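Serine/threonine-protein kinase Tel1 (Chaetomium thermophilum, PDB 6SKY) probably phosphorylates serine and threonine residues followed by glutamine, using ATP, and so activates checkpoint signalling in response to DNA damage. Local coordinates at residues L1889-A1894 against D1915-I1920; I1924-A1929 against E2734-R2739; Y2742-A2747 against R2818-F2823. All coordinates share one frame; numbering follows the deposited sequence.

The three contacts form a chain of neighbours that runs from the FAT region into the kinase region. Interaction 1 joins two FAT helices. Interaction 2 sets the loop that follows them against helix 2732-2755. Interaction 3 packs the next turns of that kinase helix on helix 2816-2828. Centres of interactions 1 and 2 lie about 14 Å apart, those of 2 and 3 about 13 Å. A salt bridge bonds interaction 1 to 2, with Glu1892 OE2 2.6 Å from Arg2739 NH2. Another joins interaction 2 to 3, with Asp1928 OD1 3.2 Å from Arg2819 NH1. Interactions 1 and 3 do not touch. All three lie away from the nucleotide and magnesium sites.

Interaction 1: residues L1889-A1894 against D1915-I1920; sequences LFAELA and DILLEI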
loop_
_atom_site.group_PDB
_atom_site.type_symbol
_atom_site.label_atom_id
_atom_site.label_comp_id
_atom_site.label_asym_id
_atom_site.label_seq_id
_atom_site.Cartn_x
_atom_site.Cartn_y
_atom_site.Cartn_z
ATOM N N LEU A 1889 -20.785 23.171 -22.519
ATOM C CA LEU A 1889 -20.919 23.326 -23.963
ATOM C C LEU A 1889 -20.525 24.729 -24.413
ATOM O O LEU A 1889 -19.824 24.894 -25.420
ATOM C CB LEU A 1889 -22.344 23.001 -24.386
ATOM C CG LEU A 1889 -22.710 23.211 -25.851
ATOM C CD1 LEU A 1889 -21.905 22.333 -26.755
ATOM C CD2 LEU A 1889 -24.158 22.929 -26.034
ATOM N N PHE A 1890 -20.955 25.755 -23.680
ATOM C CA PHE A 1890 -20.574 27.116 -24.042
ATOM C C PHE A 1890 -19.079 27.338 -23.889
ATOM O O PHE A 1890 -18.472 28.047 -24.691
ATOM C CB PHE A 1890 -21.338 28.121 -23.196
ATOM C CG PHE A 1890 -22.759 28.293 -23.597
ATOM C CD1 PHE A 1890 -23.141 28.150 -24.902
ATOM C CD2 PHE A 1890 -23.714 28.600 -22.660
ATOM C CE1 PHE A 1890 -24.447 28.309 -25.262
ATOM C CE2 PHE A 1890 -25.014 28.763 -23.018
ATOM C CZ PHE A 1890 -25.382 28.617 -24.316
ATOM N N ALA A 1891 -18.467 26.748 -22.865
ATOM C CA ALA A 1891 -17.030 26.896 -22.680
ATOM C C ALA A 1891 -16.255 26.258 -23.821
ATOM O O ALA A 1891 -15.219 26.777 -24.248
ATOM C CB ALA A 1891 -16.613 26.286 -21.348
ATOM N N GLU A 1892 -16.747 25.137 -24.341
ATOM C CA GLU A 1892 -16.084 24.517 -25.480
ATOM C C GLU A 1892 -16.248 25.344 -26.746
ATOM O O GLU A 1892 -15.302 25.479 -27.530
ATOM C CB GLU A 1892 -16.613 23.110 -25.679
ATOM C CG GLU A 1892 -16.387 22.261 -24.471
ATOM C CD GLU A 1892 -15.792 20.934 -24.812
ATOM O OE1 GLU A 1892 -15.649 20.650 -26.017
ATOM O OE2 GLU A 1892 -15.465 20.172 -23.880
ATOM N N LEU A 1893 -17.434 25.907 -26.972
ATOM C CA LEU A 1893 -17.598 26.810 -28.109
ATOM C C LEU A 1893 -16.683 28.025 -27.993
ATOM O O LEU A 1893 -16.112 28.483 -28.989
ATOM C CB LEU A 1893 -19.054 27.241 -28.232
ATOM C CG LEU A 1893 -20.049 26.115 -28.477
ATOM C CD1 LEU A 1893 -21.438 26.659 -28.553
ATOM C CD2 LEU A 1893 -19.711 25.407 -29.740
ATOM N N ALA A 1894 -16.508 28.549 -26.782
ATOM C CA ALA A 1894 -15.592 29.665 -26.584
ATOM C C ALA A 1894 -14.157 29.271 -26.910
ATOM O O ALA A 1894 -13.438 30.003 -27.603
ATOM C CB ALA A 1894 -15.689 30.165 -25.149
ATOM N N ASP A 1915 -10.958 30.184 -15.023
ATOM C CA ASP A 1915 -11.563 30.343 -13.711
ATOM C C ASP A 1915 -13.018 29.903 -13.690
ATOM O O ASP A 1915 -13.550 29.610 -12.614
ATOM C CB ASP A 1915 -11.463 31.803 -13.258
ATOM C CG ASP A 1915 -11.642 31.960 -11.766
ATOM O OD1 ASP A 1915 -11.755 30.931 -11.069
ATOM O OD2 ASP A 1915 -11.662 33.111 -11.284
ATOM N N ILE A 1916 -13.668 29.853 -14.849
ATOM C CA ILE A 1916 -15.024 29.333 -14.916
ATOM C C ILE A 1916 -15.020 27.823 -15.118
ATOM O O ILE A 1916 -15.954 27.139 -14.687
ATOM C CB ILE A 1916 -15.816 30.051 -16.021
ATOM C CG1 ILE A 1916 -17.307 29.967 -15.734
ATOM C CG2 ILE A 1916 -15.503 29.483 -17.390
ATOM C CD1 ILE A 1916 -17.703 30.692 -14.476
ATOM N N LEU A 1917 -13.968 27.288 -15.732
ATOM C CA LEU A 1917 -13.869 25.853 -15.928
ATOM C C LEU A 1917 -13.750 25.115 -14.605
ATOM O O LEU A 1917 -14.229 23.984 -14.482
ATOM C CB LEU A 1917 -12.679 25.548 -16.824
ATOM C CG LEU A 1917 -12.933 24.637 -18.016
ATOM C CD1 LEU A 1917 -14.146 25.093 -18.775
ATOM C CD2 LEU A 1917 -11.722 24.651 -18.912
ATOM N N LEU A 1918 -13.140 25.740 -13.603
ATOM C CA LEU A 1918 -13.020 25.097 -12.303
ATOM C C LEU A 1918 -14.373 24.977 -11.625
ATOM O O LEU A 1918 -14.704 23.926 -11.063
ATOM C CB LEU A 1918 -12.044 25.877 -11.431
ATOM C CG LEU A 1918 -11.815 25.370 -10.014
ATOM C CD1 LEU A 1918 -11.318 23.952 -10.038
ATOM C CD2 LEU A 1918 -10.832 26.265 -9.306
ATOM N N GLU A 1919 -15.176 26.038 -11.683
ATOM C CA GLU A 1919 -16.510 25.990 -11.104
ATOM C C GLU A 1919 -17.420 25.052 -11.875
ATOM O O GLU A 1919 -18.321 24.452 -11.288
ATOM C CB GLU A 1919 -17.111 27.387 -11.062
ATOM C CG GLU A 1919 -18.349 27.478 -10.212
ATOM C CD GLU A 1919 -18.904 28.881 -10.142
ATOM O OE1 GLU A 1919 -18.266 29.796 -10.705
ATOM O OE2 GLU A 1919 -19.976 29.072 -9.529
ATOM N N ILE A 1920 -17.208 24.912 -13.183
ATOM C CA ILE A 1920 -17.975 23.937 -13.949
ATOM C C ILE A 1920 -17.619 22.522 -13.518
ATOM O O ILE A 1920 -18.497 21.712 -13.211
ATOM C CB ILE A 1920 -17.747 24.131 -15.455
ATOM C CG1 ILE A 1920 -18.326 25.452 -15.923
ATOM C CG2 ILE A 1920 -18.367 23.005 -16.226
ATOM C CD1 ILE A 1920 -17.907 25.813 -17.296
#
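Within 1889-1894, Ala1891 is the residue that meets segment 1915-1920 of the next helix. Its methyl group, CB, points at the other helix and touches two branched side chains. The closer is Leu1917, whose CD1 lies 3.8 Å from Ala1891 CB. Ile1920 comes next, with its CD1 4.3 Å from the same Ala1891 CB. The two CD1 atoms of Leu1917 and Ile1920 are themselves 4.1 Å apart. The three methyls therefore form a small triangle, and this is the tight part of the contact. The small alanine lets the backbones approach, with 7.5 Å between the CA atoms of Ala1891 and Leu1917.

The torsions describe how each side chain reaches the alanine. Leu1917 starts out to one side, but with chi1 -130° and chi2 49° its CD1 ends near Ala1891. Its CD2 leads elsewhere. Ile1920 points toward the other helix and extends its longer branch, with chi2 at 169°.

The other side is looser. Ile1916 also faces the helix, but its CG2 comes no nearer than 5.2 Å to Ala1891 CB. Before it, Asp1915 is exposed and poorly ordered, just after the unmodelled residues 1900-1913. No hydrogen bond crosses the contact, and only 82 Å² is buried in all.

The pair belongs to the helical FAT region. Ile1916 and Glu1919 rest on Thr1879 of helix 1871-1880. Phe1890 packs into helix 1836-1849. Leu1889, on another flank, touches Pro2732 and Trp2735 of kinase helix 2732-2755.

Interaction 2: residues I1924-A1929 against E2734-R2739; sequences IDDPDA and EWFQKR
Ile1924 comes first in the loop and reaches Phe2736, the residue of segment 2734-2739 that takes up the contact. Its terminal methyl, CD1, lies over one face of the ring. CD1 is 4.0 Å from the Phe2736 ring centroid and 20° off the ring normal, a CH-pi contact. The methyl is shifted toward the rim, and its nearest ring atom is Phe2736 CZ. The ring reaches the loop because Phe2736 CG stands anti to the backbone N (chi1 -176°). Asp1925 follows and brings only its backbone: its O lies 4.4 Å from Phe2736 CE2, at the ring edge. Asp1926 meets the same edge through its CB, 4.1 Å from Phe2736 CZ. Further on, Asp1928 OD1 forms salt bridges with Arg2642 and Arg2819. Lys1885 and Leu1888 of helix 1884-1898 touch both Ile1924 and Phe2736, so FAT residues gather round the ring.

No hydrogen bond crosses between the two segments. The join here rests on apolar contact with a single aromatic ring. The acidic groups act elsewhere: Asp1925 forms a salt bridge with Arg2123, and Asp1926 makes a long, weak ion pair with Arg2744 further along the helix.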
loop_
_atom_site.group_PDB
_atom_site.type_symbol
_atom_site.label_atom_id
_atom_site.label_comp_id
_atom_site.label_asym_id
_atom_site.label_seq_id
_atom_site.Cartn_x
_atom_site.Cartn_y
_atom_site.Cartn_z
ATOM N N ILE A 1924 -20.201 19.642 -12.158
ATOM C CA ILE A 1924 -20.788 18.754 -13.140
ATOM C C ILE A 1924 -20.758 17.327 -12.604
ATOM O O ILE A 1924 -19.953 16.971 -11.739
ATOM C CB ILE A 1924 -20.067 18.862 -14.490
ATOM C CG1 ILE A 1924 -21.042 18.631 -15.630
ATOM C CG2 ILE A 1924 -18.947 17.861 -14.585
ATOM C CD1 ILE A 1924 -20.505 19.046 -16.940
ATOM N N ASP A 1925 -21.668 16.505 -13.118
ATOM C CA ASP A 1925 -21.943 15.192 -12.543
ATOM C C ASP A 1925 -21.213 14.113 -13.339
ATOM O O ASP A 1925 -21.799 13.371 -14.124
ATOM C CB ASP A 1925 -23.444 14.946 -12.502
ATOM C CG ASP A 1925 -23.802 13.692 -11.753
ATOM O OD1 ASP A 1925 -22.915 13.134 -11.079
ATOM O OD2 ASP A 1925 -24.968 13.256 -11.841
ATOM N N ASP A 1926 -19.908 14.016 -13.105
ATOM C CA ASP A 1926 -19.109 12.957 -13.673
ATOM C C ASP A 1926 -18.028 12.635 -12.659
ATOM O O ASP A 1926 -17.505 13.553 -12.016
ATOM C CB ASP A 1926 -18.472 13.343 -15.009
ATOM C CG ASP A 1926 -18.204 12.141 -15.891
ATOM O OD1 ASP A 1926 -19.155 11.378 -16.148
ATOM O OD2 ASP A 1926 -17.055 11.954 -16.332
ATOM N N PRO A 1927 -17.677 11.363 -12.486
ATOM C CA PRO A 1927 -16.610 11.038 -11.536
ATOM C C PRO A 1927 -15.236 11.534 -11.961
ATOM O O PRO A 1927 -14.447 11.920 -11.094
ATOM C CB PRO A 1927 -16.653 9.505 -11.468
ATOM C CG PRO A 1927 -17.936 9.110 -12.068
ATOM C CD PRO A 1927 -18.296 10.157 -13.053
ATOM N N ASP A 1928 -14.923 11.553 -13.256
ATOM C CA ASP A 1928 -13.547 11.712 -13.702
ATOM C C ASP A 1928 -13.227 13.052 -14.338
ATOM O O ASP A 1928 -12.051 13.330 -14.562
ATOM C CB ASP A 1928 -13.188 10.615 -14.709
ATOM C CG ASP A 1928 -13.482 9.233 -14.195
ATOM O OD1 ASP A 1928 -13.369 9.012 -12.976
ATOM O OD2 ASP A 1928 -13.828 8.361 -15.015
ATOM N N ALA A 1929 -14.218 13.882 -14.645
ATOM C CA ALA A 1929 -13.948 15.075 -15.441
ATOM C C ALA A 1929 -13.074 16.071 -14.691
ATOM O O ALA A 1929 -12.190 16.697 -15.284
ATOM C CB ALA A 1929 -15.259 15.722 -15.862
ATOM N N GLU A 2734 -27.838 15.376 -23.397
ATOM C CA GLU A 2734 -27.529 14.271 -24.287
ATOM C C GLU A 2734 -26.118 14.382 -24.836
ATOM O O GLU A 2734 -25.404 13.385 -24.915
ATOM C CB GLU A 2734 -28.546 14.241 -25.416
ATOM C CG GLU A 2734 -28.673 12.917 -26.097
ATOM C CD GLU A 2734 -29.602 12.975 -27.279
ATOM O OE1 GLU A 2734 -29.901 14.099 -27.736
ATOM O OE2 GLU A 2734 -30.037 11.906 -27.753
ATOM N N TRP A 2735 -25.702 15.583 -25.227
ATOM C CA TRP A 2735 -24.355 15.782 -25.744
ATOM C C TRP A 2735 -23.305 15.329 -24.744
ATOM O O TRP A 2735 -22.381 14.588 -25.092
ATOM C CB TRP A 2735 -24.170 17.251 -26.103
ATOM C CG TRP A 2735 -22.777 17.690 -26.384
ATOM C CD1 TRP A 2735 -22.107 17.579 -27.553
ATOM C CD2 TRP A 2735 -21.897 18.366 -25.484
ATOM N NE1 TRP A 2735 -20.858 18.119 -27.438
ATOM C CE2 TRP A 2735 -20.704 18.607 -26.173
ATOM C CE3 TRP A 2735 -21.998 18.775 -24.156
ATOM C CZ2 TRP A 2735 -19.630 19.243 -25.588
ATOM C CZ3 TRP A 2735 -20.931 19.395 -23.581
ATOM C CH2 TRP A 2735 -19.763 19.627 -24.291
ATOM N N PHE A 2736 -23.434 15.756 -23.490
ATOM C CA PHE A 2736 -22.434 15.401 -22.493
ATOM C C PHE A 2736 -22.415 13.904 -22.233
ATOM O O PHE A 2736 -21.343 13.294 -22.142
ATOM C CB PHE A 2736 -22.690 16.172 -21.206
ATOM C CG PHE A 2736 -21.655 15.952 -20.162
ATOM C CD1 PHE A 2736 -20.393 16.458 -20.316
ATOM C CD2 PHE A 2736 -21.937 15.229 -19.033
ATOM C CE1 PHE A 2736 -19.444 16.246 -19.371
ATOM C CE2 PHE A 2736 -20.987 15.023 -18.089
ATOM C CZ PHE A 2736 -19.741 15.530 -18.258
ATOM N N GLN A 2737 -23.587 13.284 -22.139
ATOM C CA GLN A 2737 -23.618 11.851 -21.887
ATOM C C GLN A 2737 -23.014 11.059 -23.041
ATOM O O GLN A 2737 -22.273 10.096 -22.824
ATOM C CB GLN A 2737 -25.047 11.409 -21.624
ATOM C CG GLN A 2737 -25.170 9.986 -21.200
ATOM C CD GLN A 2737 -26.537 9.441 -21.493
ATOM O OE1 GLN A 2737 -27.486 10.195 -21.680
ATOM N NE2 GLN A 2737 -26.648 8.121 -21.553
ATOM N N LYS A 2738 -23.301 11.452 -24.278
ATOM C CA LYS A 2738 -22.793 10.699 -25.415
ATOM C C LYS A 2738 -21.300 10.894 -25.604
ATOM O O LYS A 2738 -20.603 9.962 -26.012
ATOM C CB LYS A 2738 -23.529 11.100 -26.681
ATOM C CG LYS A 2738 -25.014 10.940 -26.614
ATOM C CD LYS A 2738 -25.410 9.582 -26.189
ATOM C CE LYS A 2738 -26.874 9.366 -26.399
ATOM N NZ LYS A 2738 -27.649 9.821 -25.246
ATOM N N ARG A 2739 -20.785 12.083 -25.319
ATOM C CA ARG A 2739 -19.347 12.273 -25.399
ATOM C C ARG A 2739 -18.623 11.490 -24.316
ATOM O O ARG A 2739 -17.529 10.965 -24.554
ATOM C CB ARG A 2739 -19.021 13.750 -25.311
ATOM C CG ARG A 2739 -17.840 14.140 -26.124
ATOM C CD ARG A 2739 -17.464 15.557 -25.850
ATOM N NE ARG A 2739 -17.227 15.772 -24.433
ATOM C CZ ARG A 2739 -16.783 16.909 -23.927
ATOM N NH1 ARG A 2739 -16.592 17.033 -22.627
ATOM N NH2 ARG A 2739 -16.520 17.920 -24.730
#

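Interaction 3: residues Y2742-A2747 against R2818-F2823; sequences YTRTTA and RRCCEF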
loop_
_atom_site.group_PDB
_atom_site.type_symbol
_atom_site.label_atom_id
_atom_site.label_comp_id
_atom_site.label_asym_id
_atom_site.label_seq_id
_atom_site.Cartn_x
_atom_site.Cartn_y
_atom_site.Cartn_z
ATOM N N TYR A 2742 -18.456 7.917 -25.606
ATOM C CA TYR A 2742 -17.373 7.799 -26.574
ATOM C C TYR A 2742 -16.023 7.656 -25.887
ATOM O O TYR A 2742 -15.246 6.751 -26.206
ATOM C CB TYR A 2742 -17.393 9.012 -27.493
ATOM C CG TYR A 2742 -16.194 9.173 -28.379
ATOM C CD1 TYR A 2742 -15.154 9.991 -28.012
ATOM C CD2 TYR A 2742 -16.113 8.531 -29.587
ATOM C CE1 TYR A 2742 -14.075 10.144 -28.796
ATOM C CE2 TYR A 2742 -15.034 8.685 -30.379
ATOM C CZ TYR A 2742 -14.018 9.497 -29.978
ATOM O OH TYR A 2742 -12.921 9.663 -30.771
ATOM N N THR A 2743 -15.725 8.545 -24.939
ATOM C CA THR A 2743 -14.419 8.506 -24.287
ATOM C C THR A 2743 -14.214 7.212 -23.511
ATOM O O THR A 2743 -13.131 6.621 -23.552
ATOM C CB THR A 2743 -14.257 9.706 -23.366
ATOM O OG1 THR A 2743 -14.657 10.891 -24.051
ATOM C CG2 THR A 2743 -12.838 9.862 -22.970
ATOM N N ARG A 2744 -15.246 6.738 -22.819
ATOM C CA ARG A 2744 -15.102 5.527 -22.024
ATOM C C ARG A 2744 -14.926 4.288 -22.885
ATOM O O ARG A 2744 -14.091 3.433 -22.578
ATOM C CB ARG A 2744 -16.308 5.352 -21.122
ATOM C CG ARG A 2744 -16.285 6.182 -19.894
ATOM C CD ARG A 2744 -17.580 6.030 -19.186
ATOM N NE ARG A 2744 -17.618 6.782 -17.948
ATOM C CZ ARG A 2744 -18.691 6.863 -17.178
ATOM N NH1 ARG A 2744 -18.656 7.559 -16.061
ATOM N NH2 ARG A 2744 -19.801 6.245 -17.533
ATOM N N THR A 2745 -15.723 4.139 -23.942
ATOM C CA THR A 2745 -15.557 2.966 -24.788
ATOM C C THR A 2745 -14.235 2.995 -25.535
ATOM O O THR A 2745 -13.621 1.941 -25.732
ATOM C CB THR A 2745 -16.722 2.842 -25.755
ATOM O OG1 THR A 2745 -16.940 4.091 -26.397
ATOM C CG2 THR A 2745 -17.955 2.476 -25.015
ATOM N N THR A 2746 -13.754 4.179 -25.913
ATOM C CA THR A 2746 -12.436 4.270 -26.527
ATOM C C THR A 2746 -11.341 3.862 -25.556
ATOM O O THR A 2746 -10.411 3.151 -25.932
ATOM C CB THR A 2746 -12.207 5.682 -27.039
ATOM O OG1 THR A 2746 -13.290 6.039 -27.892
ATOM C CG2 THR A 2746 -10.949 5.764 -27.824
ATOM N N ALA A 2747 -11.441 4.284 -24.298
ATOM C CA ALA A 2747 -10.440 3.903 -23.308
ATOM C C ALA A 2747 -10.423 2.398 -23.081
ATOM O O ALA A 2747 -9.354 1.775 -23.027
ATOM C CB ALA A 2747 -10.704 4.634 -22.001
ATOM N N ARG A 2818 -7.776 9.133 -19.446
ATOM C CA ARG A 2818 -6.634 8.593 -18.724
ATOM C C ARG A 2818 -7.066 7.825 -17.483
ATOM O O ARG A 2818 -6.514 6.762 -17.181
ATOM C CB ARG A 2818 -5.691 9.725 -18.364
ATOM C CG ARG A 2818 -4.299 9.290 -18.099
ATOM C CD ARG A 2818 -3.413 10.472 -17.852
ATOM N NE ARG A 2818 -3.185 11.239 -19.066
ATOM C CZ ARG A 2818 -2.108 11.122 -19.826
ATOM N NH1 ARG A 2818 -1.983 11.860 -20.910
ATOM N NH2 ARG A 2818 -1.158 10.269 -19.496
ATOM N N ARG A 2819 -8.073 8.323 -16.770
ATOM C CA ARG A 2819 -8.572 7.609 -15.605
ATOM C C ARG A 2819 -9.221 6.294 -15.998
ATOM O O ARG A 2819 -9.076 5.296 -15.292
ATOM C CB ARG A 2819 -9.558 8.473 -14.834
ATOM C CG ARG A 2819 -8.965 9.715 -14.244
ATOM C CD ARG A 2819 -8.873 9.631 -12.762
ATOM N NE ARG A 2819 -10.179 9.508 -12.142
ATOM C CZ ARG A 2819 -10.358 9.216 -10.862
ATOM N NH1 ARG A 2819 -11.579 9.115 -10.366
ATOM N NH2 ARG A 2819 -9.313 9.015 -10.084
ATOM N N CYS A 2820 -9.935 6.263 -17.119
ATOM C CA CYS A 2820 -10.576 5.021 -17.521
ATOM C C CYS A 2820 -9.579 4.024 -18.082
ATOM O O CYS A 2820 -9.749 2.820 -17.891
ATOM C CB CYS A 2820 -11.682 5.304 -18.528
ATOM S SG CYS A 2820 -13.133 6.042 -17.790
ATOM N N CYS A 2821 -8.530 4.499 -18.751
ATOM C CA CYS A 2821 -7.422 3.627 -19.115
ATOM C C CYS A 2821 -6.793 2.997 -17.884
ATOM O O CYS A 2821 -6.507 1.798 -17.872
ATOM C CB CYS A 2821 -6.373 4.411 -19.897
ATOM S SG CYS A 2821 -6.730 4.692 -21.608
ATOM N N GLU A 2822 -6.587 3.784 -16.830
ATOM C CA GLU A 2822 -5.968 3.251 -15.621
ATOM C C GLU A 2822 -6.874 2.260 -14.907
ATOM O O GLU A 2822 -6.402 1.229 -14.432
ATOM C CB GLU A 2822 -5.572 4.387 -14.689
ATOM C CG GLU A 2822 -4.318 5.100 -15.124
ATOM C CD GLU A 2822 -4.157 6.453 -14.477
ATOM O OE1 GLU A 2822 -4.911 6.759 -13.537
ATOM O OE2 GLU A 2822 -3.277 7.221 -14.915
ATOM N N PHE A 2823 -8.173 2.542 -14.821
ATOM C CA PHE A 2823 -9.090 1.589 -14.198
ATOM C C PHE A 2823 -9.170 0.293 -14.990
ATOM O O PHE A 2823 -9.163 -0.795 -14.411
ATOM C CB PHE A 2823 -10.482 2.195 -14.060
ATOM C CG PHE A 2823 -10.563 3.302 -13.073
ATOM C CD1 PHE A 2823 -9.925 3.211 -11.861
ATOM C CD2 PHE A 2823 -11.275 4.442 -13.357
ATOM C CE1 PHE A 2823 -9.996 4.236 -10.956
ATOM C CE2 PHE A 2823 -11.342 5.465 -12.454
ATOM C CZ PHE A 2823 -10.703 5.359 -11.256
#
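Ala2747 and Cys2821 bring the two backbones closest, with CA atoms 5.2 Å apart; the axes of the two short helical segments approach to 8.7 Å and cross at -38°. The helices run in roughly the same direction.

Ala2747 points at helix 2816-2828, and its CB meets two cysteines. It touches Cys2820 through CB, 3.7 Å from Ala2747 CB. The SG of Cys2821 lies 4.0 Å from that same Ala2747 CB. Both cysteines carry SG anti to the carbonyl carbon, yet the sulfurs spread apart. Cys2821 SG lies by the methyl, while Cys2820 SG turns to Arg2744. The two sulfurs are too far from each other to form a disulfide.

Arg2744, one turn before the alanine, adds its aliphatic part. Its CG lies 3.8 Å from Cys2820 SG. The chain then runs extended from CG to NE, and the guanidinium group makes a long, weak ion pair with Asp1926. No hydrogen bond crosses the contact.

Within the first helix, Thr2746 OG1 donates to Tyr2742 O at 2.7 Å. The hydroxyl comes from above the carbonyl plane, and Thr2746 N bonds the same oxygen from the other face. That hydroxyl oxygen also sits over the centre of the Tyr2742 ring.

Both helices belong to the kinase region. Helix 2816-2828 also touches the FATC helix 2916-2927, where Val2920 meets Cys2821. Tyr2742 meets Phe2725 edge-to-face, and with Thr2746 it packs on Val2775 of strand 2775-2777.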